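PDB 2F06: acetohydroxyacid synthase small subunit Related from Bacteroides thetaiotaomicron, which is of unknown function but pairs two ACT domains in one chain and binds free histidine, consistent with an amino-acid-sensing regulatory role. Local coordinates for residues Leu34-Ile39 against Arg49-Asp54; Val75-Pro80 against Val133-Ala138. All coordinates share one frame; numbering follows the deposited sequence. Where two conformers were deposited one is given.

Interaction 1 (Leu34-Ile39 against Arg49-Asp54); sequences LSALCI and RGIVSD. With HIS (histidine), chain C.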
loop_
_atom_site.group_PDB
_atom_site.type_symbol
_atom_site.label_atom_id
_atom_site.label_comp_id
_atom_site.label_asym_id
_atom_site.label_seq_id
_atom_site.Cartn_x
_atom_site.Cartn_y
_atom_site.Cartn_z
ATOM N N LEU A 34 -13.843 -17.842 -7.908
ATOM C CA LEU A 34 -12.897 -17.209 -7.008
ATOM C C LEU A 34 -12.801 -18.032 -5.718
ATOM O O LEU A 34 -13.794 -18.305 -5.099
ATOM C CB LEU A 34 -13.398 -15.796 -6.730
ATOM C CG LEU A 34 -13.451 -14.787 -7.908
ATOM C CD1 LEU A 34 -14.287 -13.564 -7.517
ATOM C CD2 LEU A 34 -12.075 -14.295 -8.244
ATOM N N SER A 35 -11.602 -18.413 -5.307
ATOM C CA SER A 35 -11.369 -19.178 -4.064
ATOM C C SER A 35 -11.048 -18.319 -2.876
ATOM O O SER A 35 -11.403 -18.628 -1.752
ATOM C CB SER A 35 -10.170 -20.089 -4.266
ATOM O OG SER A 35 -10.642 -21.207 -4.930
ATOM N N ALA A 36 -10.306 -17.272 -3.164
ATOM C CA ALA A 36 -9.683 -16.415 -2.154
ATOM C C ALA A 36 -9.274 -15.142 -2.853
ATOM O O ALA A 36 -8.665 -15.166 -3.949
ATOM C CB ALA A 36 -8.447 -17.060 -1.540
ATOM N N LEU A 37 -9.579 -14.032 -2.221
ATOM C CA LEU A 37 -9.077 -12.806 -2.723
ATOM C C LEU A 37 -8.849 -11.806 -1.596
ATOM O O LEU A 37 -9.310 -11.998 -0.462
ATOM C CB LEU A 37 -9.990 -12.261 -3.804
ATOM C CG LEU A 37 -11.415 -12.022 -3.424
ATOM C CD1 LEU A 37 -11.431 -10.969 -2.272
ATOM C CD2 LEU A 37 -12.160 -11.575 -4.705
ATOM N N CYS A 38 -8.157 -10.728 -1.920
ATOM C CA CYS A 38 -7.741 -9.804 -0.920
ATOM C C CYS A 38 -7.420 -8.604 -1.787
ATOM O O CYS A 38 -6.772 -8.707 -2.842
ATOM C CB CYS A 38 -6.497 -10.377 -0.228
ATOM S SG CYS A 38 -5.868 -9.286 0.884
ATOM N N ILE A 39 -7.926 -7.454 -1.420
ATOM C CA ILE A 39 -7.528 -6.292 -2.168
ATOM C C ILE A 39 -6.429 -5.577 -1.389
ATOM O O ILE A 39 -6.605 -5.237 -0.223
ATOM C CB ILE A 39 -8.703 -5.348 -2.366
ATOM C CG1 ILE A 39 -9.727 -6.051 -3.220
ATOM C CG2 ILE A 39 -8.215 -4.023 -2.920
ATOM C CD1 ILE A 39 -10.828 -5.178 -3.676
ATOM N N ARG A 49 -5.682 -9.077 -5.441
ATOM C CA ARG A 49 -4.970 -10.327 -5.369
ATOM C C ARG A 49 -5.966 -11.468 -5.270
ATOM O O ARG A 49 -6.894 -11.418 -4.458
ATOM C CB ARG A 49 -4.146 -10.299 -4.131
ATOM C CG ARG A 49 -2.962 -9.504 -4.294
ATOM C CD ARG A 49 -2.164 -9.475 -2.907
ATOM N NE ARG A 49 -0.979 -8.645 -3.163
ATOM C CZ ARG A 49 -0.356 -7.941 -2.239
ATOM N NH1 ARG A 49 -0.756 -7.987 -0.931
ATOM N NH2 ARG A 49 0.679 -7.230 -2.641
ATOM N N GLY A 50 -5.768 -12.501 -6.071
ATOM C CA GLY A 50 -6.849 -13.396 -6.363
ATOM C C GLY A 50 -6.342 -14.810 -6.559
ATOM O O GLY A 50 -5.425 -15.041 -7.335
ATOM N N ILE A 51 -6.959 -15.736 -5.840
ATOM C CA ILE A 51 -6.870 -17.178 -6.145
ATOM C C ILE A 51 -8.130 -17.619 -6.901
ATOM O O ILE A 51 -9.234 -17.494 -6.377
ATOM C CB ILE A 51 -6.616 -18.046 -4.868
ATOM C CG1 ILE A 51 -5.357 -17.552 -4.156
ATOM C CG2 ILE A 51 -6.524 -19.534 -5.264
ATOM C CD1 ILE A 51 -4.033 -17.999 -4.748
ATOM N N VAL A 52 -7.974 -18.084 -8.149
ATOM C CA VAL A 52 -9.122 -18.497 -8.952
ATOM C C VAL A 52 -9.051 -20.011 -9.342
ATOM O O VAL A 52 -8.001 -20.647 -9.137
ATOM C CB VAL A 52 -9.269 -17.620 -10.226
ATOM C CG1 VAL A 52 -9.412 -16.105 -9.813
ATOM C CG2 VAL A 52 -8.079 -17.833 -11.206
ATOM N N SER A 53 -10.135 -20.540 -9.927
ATOM C CA SER A 53 -10.217 -21.988 -10.283
ATOM C C SER A 53 -9.371 -22.418 -11.502
ATOM O O SER A 53 -8.973 -23.592 -11.613
ATOM C CB SER A 53 -11.666 -22.420 -10.483
ATOM O OG SER A 53 -12.280 -21.614 -11.464
ATOM N N ASP A 54 -9.103 -21.466 -12.397
ATOM C CA ASP A 54 -8.289 -21.685 -13.586
ATOM C C ASP A 54 -7.460 -20.411 -13.872
ATOM O O ASP A 54 -7.912 -19.526 -14.615
ATOM C CB ASP A 54 -9.200 -22.117 -14.774
ATOM C CG ASP A 54 -8.428 -22.465 -16.035
ATOM O OD1 ASP A 54 -7.240 -22.096 -16.163
ATOM O OD2 ASP A 54 -9.056 -23.092 -16.947
HETATM N N HIS C . -16.704 -18.404 -5.393
HETATM C CA HIS C . -17.629 -17.220 -5.494
HETATM C C HIS C . -17.480 -16.303 -6.673
HETATM O O HIS C . -16.847 -16.581 -7.688
HETATM C CB HIS C . -17.651 -16.367 -4.213
HETATM C CG HIS C . -16.307 -15.827 -3.753
HETATM N ND1 HIS C . -15.336 -16.620 -3.156
HETATM C CD2 HIS C . -15.847 -14.552 -3.665
HETATM C CE1 HIS C . -14.312 -15.860 -2.786
HETATM N NE2 HIS C . -14.605 -14.598 -3.076
HETATM O OXT HIS C . -18.010 -15.185 -6.612
#

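Interaction 2 (Val75-Pro80 against Val133-Ala138); sequences VGISCP and VDLLAA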
loop_
_atom_site.group_PDB
_atom_site.type_symbol
_atom_site.label_atom_id
_atom_site.label_comp_id
_atom_site.label_asym_id
_atom_site.label_seq_id
_atom_site.Cartn_x
_atom_site.Cartn_y
_atom_site.Cartn_z
ATOM N N VAL A 75 1.942 -19.923 -1.867
ATOM C CA VAL A 75 1.750 -21.320 -1.359
ATOM C C VAL A 75 0.576 -21.265 -0.374
ATOM O O VAL A 75 0.406 -20.278 0.379
ATOM C CB VAL A 75 3.114 -21.912 -0.797
ATOM C CG1 VAL A 75 3.662 -21.106 0.379
ATOM C CG2 VAL A 75 3.010 -23.387 -0.368
ATOM N N GLY A 76 -0.301 -22.264 -0.460
ATOM C CA GLY A 76 -1.443 -22.410 0.426
ATOM C C GLY A 76 -1.139 -23.428 1.504
ATOM O O GLY A 76 -0.493 -24.417 1.235
ATOM N N ILE A 77 -1.551 -23.163 2.748
ATOM C CA ILE A 77 -1.430 -24.118 3.833
ATOM C C ILE A 77 -2.761 -24.187 4.575
ATOM O O ILE A 77 -3.609 -23.277 4.469
ATOM C CB ILE A 77 -0.312 -23.792 4.878
ATOM C CG1 ILE A 77 -0.578 -22.499 5.582
ATOM C CG2 ILE A 77 1.084 -23.702 4.275
ATOM C CD1 ILE A 77 -0.187 -22.593 7.009
ATOM N N SER A 78 -2.928 -25.271 5.311
ATOM C CA SER A 78 -4.076 -25.462 6.140
ATOM C C SER A 78 -3.563 -25.725 7.547
ATOM O O SER A 78 -2.550 -26.428 7.732
ATOM C CB SER A 78 -4.846 -26.697 5.632
ATOM O OG SER A 78 -5.962 -26.957 6.453
ATOM N N CYS A 79 -4.209 -25.143 8.542
ATOM C CA CYS A 79 -3.872 -25.511 9.920
ATOM C C CYS A 79 -5.133 -25.609 10.757
ATOM O O CYS A 79 -6.196 -25.295 10.286
ATOM C CB CYS A 79 -2.899 -24.505 10.537
ATOM S SG CYS A 79 -3.515 -22.831 10.517
ATOM N N PRO A 80 -5.029 -26.124 11.974
ATOM C CA PRO A 80 -6.251 -26.085 12.810
ATOM C C PRO A 80 -6.835 -24.680 13.082
ATOM O O PRO A 80 -6.102 -23.673 13.152
ATOM C CB PRO A 80 -5.820 -26.847 14.083
ATOM C CG PRO A 80 -4.794 -27.828 13.555
ATOM C CD PRO A 80 -3.981 -26.971 12.594
ATOM N N VAL A 133 3.675 -29.429 8.376
ATOM C CA VAL A 133 2.552 -28.498 8.115
ATOM C C VAL A 133 1.697 -28.981 6.909
ATOM O O VAL A 133 2.265 -29.400 5.927
ATOM C CB VAL A 133 3.081 -27.032 7.879
ATOM C CG1 VAL A 133 1.969 -26.095 7.470
ATOM C CG2 VAL A 133 3.788 -26.489 9.115
ATOM N N ASP A 134 0.349 -28.975 6.977
ATOM C CA ASP A 134 -0.460 -29.334 5.821
ATOM C C ASP A 134 -0.254 -28.270 4.741
ATOM O O ASP A 134 -0.684 -27.159 4.896
ATOM C CB ASP A 134 -1.947 -29.399 6.192
ATOM C CG ASP A 134 -2.250 -30.435 7.253
ATOM O OD1 ASP A 134 -1.510 -31.443 7.374
ATOM O OD2 ASP A 134 -3.259 -30.236 7.958
ATOM N N LEU A 135 0.446 -28.605 3.666
ATOM C CA LEU A 135 0.559 -27.678 2.558
ATOM C C LEU A 135 -0.616 -28.022 1.696
ATOM O O LEU A 135 -1.083 -29.189 1.701
ATOM C CB LEU A 135 1.870 -27.870 1.791
ATOM C CG LEU A 135 3.093 -27.152 2.381
ATOM C CD1 LEU A 135 4.423 -27.911 2.169
ATOM C CD2 LEU A 135 3.132 -25.781 1.758
ATOM N N LEU A 136 -1.079 -27.054 0.924
ATOM C CA LEU A 136 -2.106 -27.347 -0.125
ATOM C C LEU A 136 -1.440 -27.479 -1.508
ATOM O O LEU A 136 -0.565 -26.669 -1.868
ATOM C CB LEU A 136 -3.162 -26.274 -0.124
ATOM C CG LEU A 136 -3.973 -26.035 1.167
ATOM C CD1 LEU A 136 -4.915 -24.830 0.959
ATOM C CD2 LEU A 136 -4.825 -27.215 1.608
ATOM N N ALA A 137 -1.782 -28.513 -2.264
ATOM C CA ALA A 137 -1.379 -28.584 -3.674
ATOM C C ALA A 137 -1.960 -27.336 -4.348
ATOM O O ALA A 137 -3.015 -26.842 -3.901
ATOM C CB ALA A 137 -1.952 -29.807 -4.307
ATOM N N ALA A 138 -1.316 -26.794 -5.391
ATOM C CA ALA A 138 -1.900 -25.589 -6.047
ATOM C C ALA A 138 -3.329 -25.914 -6.460
ATOM O O ALA A 138 -4.187 -25.135 -6.299
ATOM C CB ALA A 138 -1.099 -25.209 -7.276
HETATM O O HOH W 1 -0.976 -27.741 9.474
HETATM O O HOH W 2 -5.391 -28.903 8.862
#

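Interaction 1 (Leu34-Ile39 against Arg49-Asp54)
The carbonyl oxygen of Ile51 is gripped by two successive amides of the facing strand: Ser35 N donates at 2.8 Å, tilted 23° from the carbonyl plane, and Ala36 N adds a weak second bond to the same Ile51 O at 3.4 Å. Two residues opposite one make this a classic beta bulge, and the register slips by one as it passes. Beyond it the pairing is regular. Ile51 N returns a bond to Ala36 O, and Cys38 and Arg49 exchange two more, Arg49 N lying 2.8 Å from Cys38 O. The two strands form an antiparallel beta hairpin of the first ACT domain, and the second subunit continues the sheet beside Ala36-Cys38, with Cys38 disulfide-bonded to its counterpart there. On one face Leu34 CD2 lies 3.6 Å from Val52 CG1, the two side chains crossing at a slant. The backbone of Leu34 holds the bound histidine by its amino group and its carboxylate, Leu34 O taking the ligand N at 2.9 Å and Leu34 N reaching the ligand O, while CB and CG lie against that carboxylate. Asn33, with Asn81, Leu86 and Ser105 of the second subunit, also bonds the ligand. Cut back to alanine, Leu34 would probably leave Val52 CG1 without its partner and the ligand carboxylate less closely packed. On the other face Ala36 CB meets Ile51 CB, and the extended Arg49 carries its guanidinium to Glu41 of the second subunit.

Interaction 2 (Val75-Pro80 against Val133-Ala138)
Leu136 N gives a short, straight hydrogen bond to Gly76 O, 2.7 Å long with 168° at the hydrogen, although the donor stands above the carbonyl plane, 43° out of it. Two residues along each strand, Ser78 N donates to Asp134 O at 3.0 Å. Past that bond, water takes over the bridging. One molecule donates to Ser78 O and accepts from Asp134 N; another donates to Asp134 OD2 at 2.7 Å and also hydrogen-bonds Ser78 OG, a bridge less certain because Asp134 has two conformers and it is described for one of them. The serine hydroxyl gets there because OG stands anti to the backbone N (chi1 178°). Ser78 CB rests against Asp134 CB and Leu136 CD2. The short, weakly bonded strand 134-136 thus lies antiparallel along strand 69-80, adding an edge to the sheet of the second ACT domain, whose strand 111-118 bonds to the other side of 75-80. Between the two bonds Ile77 and Leu135 sit opposite each other, and their side chains go to the face covered by helices 85-95 and 121-130. There Ile77 CG2 packs at 3.9 Å on Leu135 CD2, while Val133 CG1 comes 4.1 Å from both CG2 and CD1 of Ile77. Leu135 CD2 also abuts Val75 CG2, though the modelled separation is too short to be trusted. The other face carries Leu136, which lays CB and CG over the peptide carbonyl of Gly76, with CD1 reaching on toward Ile77 O.

Overall arrangement
Interaction 1 comes first along the chain and is complete before interaction 2 opens. Their centres lie 16 Å apart and their nearest atoms about 6 Å, so the two do not touch, yet both belong to the same antiparallel sheet within the ACT domain pair. Strand 5-13 links them, pairing with strand 46-52 of interaction 1 and with strand 69-80 of interaction 2. Interaction 1 is a local hairpin, buried against another subunit; interaction 2 joins segments with 52 residues between them at a partly buried edge that no other chain touches. Each lies near a bound histidine: Leu34 bonds one directly, and Pro80, ending segment 75-80, touches another.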